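Local structure of Lmo0181 protein (Listeria monocytogenes serovar 1/2a, 5F7V) at residues G66-T78 and F280-K293. The protein binds the cyclic tetrasaccharide cycloalternan as the substrate-binding lipoprotein of what is probably an ABC transporter for alpha-glucan uptake. Sequence-based numbering, arbitrary orientation. Where two conformers were deposited one is given.
Sequences GDAPDAFELNYET and FFANGIGVSKDSDK. With GLC (alpha-D-glucopyranose), chain B.
Phe72 and Leu74 pair with Gly286 and Gly284 through reciprocal backbone hydrogen bonds, Leu74 N to Gly284 O being 2.8 Å, and the strand directions, 145° apart, make the pairing antiparallel but twisted. Phe72 and Leu74 point to one face of the sheet, where the two glycines have no side chains; Gly286 O lies 4.3 Å above the Phe72 ring plane, offset toward its rim. On the other face, Ala71 CB meets Ile285 CG2 at 4.0 Å. Strand 71-75 also pairs with the parallel strand 13-19, an order consistent with the periplasmic-binding-protein fold, where a late strand returns antiparallel into the first lobe's sheet. The sugar sits at the C-terminal end of strand 71-75. Asn283 grips neighbouring glucose hydroxyls, OD1 accepting from O3 at 2.7 Å and ND2 donating to O2 at 2.8 Å. Asn75 ND2 donates to O4, which in turn donates to Glu77 OE2 (2.7 Å), while the Phe281 ring carries C6 over its centre. Asn75 N-caps helix 76-85: with CG between backbone N and carbonyl carbon (chi1 64°), OD1 accepts from Thr78 OG1 and, weakly, Thr78 N. At the far end, Ser291 OG donates to Asp70 OD1 from the anti side, 29° out of the carboxylate plane; water links Asp70 OD2 to Lys293 NZ, which also reaches Glu14 O.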
loop_
_atom_site.group_PDB
_atom_site.type_symbol
_atom_site.label_atom_id
_atom_site.label_comp_id
_atom_site.label_asym_id
_atom_site.label_seq_id
_atom_site.Cartn_x
_atom_site.Cartn_y
_atom_site.Cartn_z
ATOM N N GLY A 66 11.883 14.671 20.364
ATOM C CA GLY A 66 13.204 14.221 20.802
ATOM C C GLY A 66 13.349 12.814 21.336
ATOM O O GLY A 66 14.333 12.558 22.029
ATOM N N ASP A 67 12.412 11.915 21.015
ATOM C CA ASP A 67 12.574 10.499 21.386
ATOM C C ASP A 67 12.254 9.621 20.202
ATOM O O ASP A 67 11.322 8.817 20.269
ATOM C CB ASP A 67 11.719 10.080 22.609
ATOM C CG ASP A 67 12.142 8.735 23.208
ATOM O OD1 ASP A 67 13.304 8.254 23.088
ATOM O OD2 ASP A 67 11.275 8.135 23.898
ATOM N N ALA A 68 13.010 9.824 19.131
ATOM C CA ALA A 68 12.867 8.984 17.960
ATOM C C ALA A 68 13.164 7.520 18.274
ATOM O O ALA A 68 14.079 7.208 19.029
ATOM C CB ALA A 68 13.801 9.465 16.860
ATOM N N PRO A 69 12.370 6.616 17.717
ATOM C CA PRO A 69 12.739 5.204 17.759
ATOM C C PRO A 69 14.083 4.996 17.061
ATOM O O PRO A 69 14.412 5.716 16.139
ATOM C CB PRO A 69 11.619 4.523 16.958
ATOM C CG PRO A 69 10.532 5.535 16.778
ATOM C CD PRO A 69 11.202 6.873 16.857
ATOM N N ASP A 70 14.871 4.018 17.489
ATOM C CA ASP A 70 16.127 3.768 16.806
ATOM C C ASP A 70 15.923 3.334 15.370
ATOM O O ASP A 70 16.684 3.749 14.508
ATOM C CB ASP A 70 16.938 2.711 17.529
ATOM C CG ASP A 70 17.282 3.092 18.939
ATOM O OD1 ASP A 70 18.004 4.094 19.123
ATOM O OD2 ASP A 70 16.802 2.400 19.848
ATOM N N ALA A 71 14.917 2.501 15.142
ATOM C CA ALA A 71 14.592 2.026 13.813
ATOM C C ALA A 71 13.094 2.242 13.641
ATOM O O ALA A 71 12.338 2.067 14.593
ATOM C CB ALA A 71 14.952 0.568 13.669
ATOM N N PHE A 72 12.644 2.580 12.436
ATOM C CA PHE A 72 11.219 2.744 12.217
ATOM C C PHE A 72 10.853 2.495 10.774
ATOM O O PHE A 72 11.631 2.739 9.862
ATOM C CB PHE A 72 10.721 4.120 12.694
ATOM C CG PHE A 72 11.499 5.301 12.212
ATOM C CD1 PHE A 72 11.201 5.926 11.035
ATOM C CD2 PHE A 72 12.557 5.794 12.975
ATOM C CE1 PHE A 72 11.917 7.040 10.623
ATOM C CE2 PHE A 72 13.271 6.918 12.560
ATOM C CZ PHE A 72 12.928 7.553 11.379
ATOM N N GLU A 73 9.633 2.020 10.620
ATOM C CA GLU A 73 9.078 1.677 9.317
ATOM C C GLU A 73 8.606 2.926 8.588
ATOM O O GLU A 73 8.042 3.844 9.178
ATOM C CB GLU A 73 7.920 0.718 9.506
ATOM C CG GLU A 73 7.682 -0.151 8.308
ATOM C CD GLU A 73 6.648 -1.207 8.537
ATOM O OE1 GLU A 73 5.736 -1.006 9.369
ATOM O OE2 GLU A 73 6.709 -2.258 7.852
ATOM N N LEU A 74 8.813 2.929 7.278
ATOM C CA LEU A 74 8.300 3.987 6.370
ATOM C C LEU A 74 7.769 3.302 5.157
ATOM O O LEU A 74 8.225 2.256 4.781
ATOM C CB LEU A 74 9.372 4.972 5.925
ATOM C CG LEU A 74 9.932 5.821 7.062
ATOM C CD1 LEU A 74 11.142 6.593 6.553
ATOM C CD2 LEU A 74 8.929 6.751 7.673
ATOM N N ASN A 75 6.740 3.914 4.585
ATOM C CA ASN A 75 6.232 3.490 3.285
ATOM C C ASN A 75 6.867 4.320 2.176
ATOM O O ASN A 75 7.489 5.357 2.395
ATOM C CB ASN A 75 4.688 3.450 3.266
ATOM C CG ASN A 75 4.036 4.785 3.468
ATOM O OD1 ASN A 75 4.688 5.771 3.688
ATOM N ND2 ASN A 75 2.731 4.767 3.433
ATOM N N TYR A 76 6.671 3.850 0.949
ATOM C CA TYR A 76 7.224 4.498 -0.222
ATOM C C TYR A 76 6.762 5.941 -0.266
ATOM O O TYR A 76 7.559 6.840 -0.484
ATOM C CB TYR A 76 6.743 3.719 -1.450
ATOM C CG TYR A 76 7.498 3.902 -2.764
ATOM C CD1 TYR A 76 8.038 5.114 -3.188
ATOM C CD2 TYR A 76 7.609 2.832 -3.628
ATOM C CE1 TYR A 76 8.690 5.208 -4.396
ATOM C CE2 TYR A 76 8.291 2.906 -4.828
ATOM C CZ TYR A 76 8.814 4.119 -5.210
ATOM O OH TYR A 76 9.467 4.224 -6.411
ATOM N N GLU A 77 5.476 6.156 -0.017
ATOM C CA GLU A 77 4.960 7.491 -0.296
ATOM C C GLU A 77 5.242 8.481 0.823
ATOM O O GLU A 77 5.075 9.662 0.564
ATOM C CB GLU A 77 3.488 7.431 -0.714
ATOM C CG GLU A 77 2.517 6.800 0.273
ATOM C CD GLU A 77 2.370 5.276 0.203
ATOM O OE1 GLU A 77 3.370 4.551 0.003
ATOM O OE2 GLU A 77 1.236 4.774 0.389
ATOM N N THR A 78 5.676 8.069 2.019
ATOM C CA THR A 78 6.078 9.046 3.055
ATOM C C THR A 78 7.578 9.194 3.144
ATOM O O THR A 78 8.091 10.106 3.787
ATOM C CB THR A 78 5.516 8.650 4.431
ATOM O OG1 THR A 78 4.132 8.332 4.296
ATOM C CG2 THR A 78 5.613 9.744 5.463
ATOM N N PHE A 280 2.077 -0.246 -6.832
ATOM C CA PHE A 280 3.325 -0.804 -6.303
ATOM C C PHE A 280 3.662 -0.037 -5.042
ATOM O O PHE A 280 3.870 1.168 -5.065
ATOM C CB PHE A 280 4.459 -0.685 -7.320
ATOM C CG PHE A 280 5.736 -1.320 -6.844
ATOM C CD1 PHE A 280 5.958 -2.678 -7.066
ATOM C CD2 PHE A 280 6.662 -0.587 -6.123
ATOM C CE1 PHE A 280 7.131 -3.265 -6.624
ATOM C CE2 PHE A 280 7.816 -1.186 -5.657
ATOM C CZ PHE A 280 8.019 -2.502 -5.917
ATOM N N PHE A 281 3.705 -0.772 -3.952
ATOM C CA PHE A 281 4.013 -0.205 -2.633
ATOM C C PHE A 281 5.225 -0.922 -2.078
ATOM O O PHE A 281 5.508 -2.050 -2.415
ATOM C CB PHE A 281 2.789 -0.349 -1.725
ATOM C CG PHE A 281 1.626 0.497 -2.140
ATOM C CD1 PHE A 281 1.764 1.881 -2.217
ATOM C CD2 PHE A 281 0.403 -0.068 -2.385
ATOM C CE1 PHE A 281 0.698 2.656 -2.607
ATOM C CE2 PHE A 281 -0.665 0.715 -2.783
ATOM C CZ PHE A 281 -0.524 2.078 -2.880
ATOM N N ALA A 282 5.918 -0.260 -1.174
ATOM C CA ALA A 282 7.047 -0.865 -0.485
ATOM C C ALA A 282 7.233 -0.272 0.871
ATOM O O ALA A 282 7.030 0.927 1.043
ATOM C CB ALA A 282 8.342 -0.704 -1.261
ATOM N N ASN A 283 7.581 -1.106 1.839
ATOM C CA ASN A 283 7.963 -0.623 3.165
ATOM C C ASN A 283 9.441 -0.797 3.389
ATOM O O ASN A 283 10.014 -1.774 2.905
ATOM C CB ASN A 283 7.185 -1.406 4.209
ATOM C CG ASN A 283 5.685 -1.162 4.062
ATOM O OD1 ASN A 283 5.264 -0.030 3.926
ATOM N ND2 ASN A 283 4.880 -2.227 4.122
ATOM N N GLY A 284 10.014 0.128 4.132
ATOM C CA GLY A 284 11.440 0.152 4.433
ATOM C C GLY A 284 11.636 0.473 5.884
ATOM O O GLY A 284 10.737 1.006 6.540
ATOM N N ILE A 285 12.812 0.165 6.392
ATOM C CA ILE A 285 13.176 0.498 7.769
ATOM C C ILE A 285 14.323 1.478 7.705
ATOM O O ILE A 285 15.347 1.245 7.072
ATOM C CB ILE A 285 13.517 -0.752 8.571
ATOM C CG1 ILE A 285 12.311 -1.676 8.621
ATOM C CG2 ILE A 285 14.021 -0.367 9.935
ATOM C CD1 ILE A 285 12.582 -3.020 9.263
ATOM N N GLY A 286 14.087 2.605 8.367
ATOM C CA GLY A 286 15.041 3.677 8.542
ATOM C C GLY A 286 15.653 3.659 9.925
ATOM O O GLY A 286 15.092 3.082 10.839
ATOM N N VAL A 287 16.812 4.276 10.050
ATOM C CA VAL A 287 17.525 4.386 11.330
ATOM C C VAL A 287 17.525 5.861 11.700
ATOM O O VAL A 287 17.816 6.728 10.866
ATOM C CB VAL A 287 18.956 3.846 11.211
ATOM C CG1 VAL A 287 19.741 4.030 12.503
ATOM C CG2 VAL A 287 18.895 2.379 10.838
ATOM N N SER A 288 17.142 6.184 12.930
ATOM C CA SER A 288 17.154 7.582 13.351
ATOM C C SER A 288 18.550 8.194 13.267
ATOM O O SER A 288 19.531 7.645 13.750
ATOM C CB SER A 288 16.649 7.723 14.786
ATOM O OG SER A 288 16.861 9.037 15.251
ATOM N N LYS A 289 18.604 9.367 12.660
ATOM C CA LYS A 289 19.835 10.135 12.608
ATOM C C LYS A 289 20.437 10.398 13.966
ATOM O O LYS A 289 21.640 10.534 14.049
ATOM C CB LYS A 289 19.589 11.483 11.927
ATOM C CG LYS A 289 20.854 12.296 11.723
ATOM C CD LYS A 289 20.625 13.223 10.552
ATOM C CE LYS A 289 21.877 13.760 9.897
ATOM N NZ LYS A 289 21.289 14.549 8.770
ATOM N N ASP A 290 19.608 10.473 15.003
ATOM C CA ASP A 290 20.103 10.821 16.329
ATOM C C ASP A 290 20.302 9.631 17.257
ATOM O O ASP A 290 20.676 9.820 18.418
ATOM C CB ASP A 290 19.157 11.869 16.935
ATOM C CG ASP A 290 19.270 13.221 16.266
ATOM O OD1 ASP A 290 20.345 13.607 15.721
ATOM O OD2 ASP A 290 18.259 13.956 16.329
ATOM N N SER A 291 20.089 8.417 16.759
ATOM C CA SER A 291 20.301 7.235 17.583
ATOM C C SER A 291 21.769 7.029 17.939
ATOM O O SER A 291 22.640 7.248 17.108
ATOM C CB SER A 291 19.782 6.000 16.857
ATOM O OG SER A 291 20.100 4.813 17.587
ATOM N N ASP A 292 21.981 6.604 19.186
ATOM C CA ASP A 292 23.268 6.165 19.698
ATOM C C ASP A 292 23.543 4.681 19.426
ATOM O O ASP A 292 24.568 4.155 19.880
ATOM C CB ASP A 292 23.355 6.322 21.235
ATOM C CG ASP A 292 23.203 7.743 21.734
ATOM O OD1 ASP A 292 23.692 8.698 21.068
ATOM O OD2 ASP A 292 22.628 7.883 22.852
ATOM N N LYS A 293 22.631 4.031 18.702
ATOM C CA LYS A 293 22.652 2.581 18.532
ATOM C C LYS A 293 22.477 2.256 17.046
ATOM O O LYS A 293 21.783 1.304 16.691
ATOM C CB LYS A 293 21.518 1.966 19.351
ATOM C CG LYS A 293 21.576 2.249 20.836
ATOM C CD LYS A 293 20.320 1.791 21.545
ATOM C CE LYS A 293 20.242 2.487 22.892
ATOM N NZ LYS A 293 18.997 2.195 23.608
HETATM C C1 GLC B . 0.023 -1.070 2.808
HETATM C C2 GLC B . 1.498 -1.140 2.485
HETATM C C3 GLC B . 2.104 0.252 2.502
HETATM C C4 GLC B . 1.297 1.200 1.623
HETATM C C5 GLC B . -0.163 1.203 2.057
HETATM C C6 GLC B . -1.052 2.037 1.143
HETATM O O2 GLC B . 2.137 -1.996 3.438
HETATM O O3 GLC B . 3.430 0.148 1.990
HETATM O O4 GLC B . 1.807 2.521 1.829
HETATM O O5 GLC B . -0.673 -0.146 1.980
HETATM O O6 GLC B . -2.395 1.760 1.602
HETATM O O HOH W 1 16.727 2.738 22.531
HETATM O O HOH W 2 4.419 1.972 0.046
#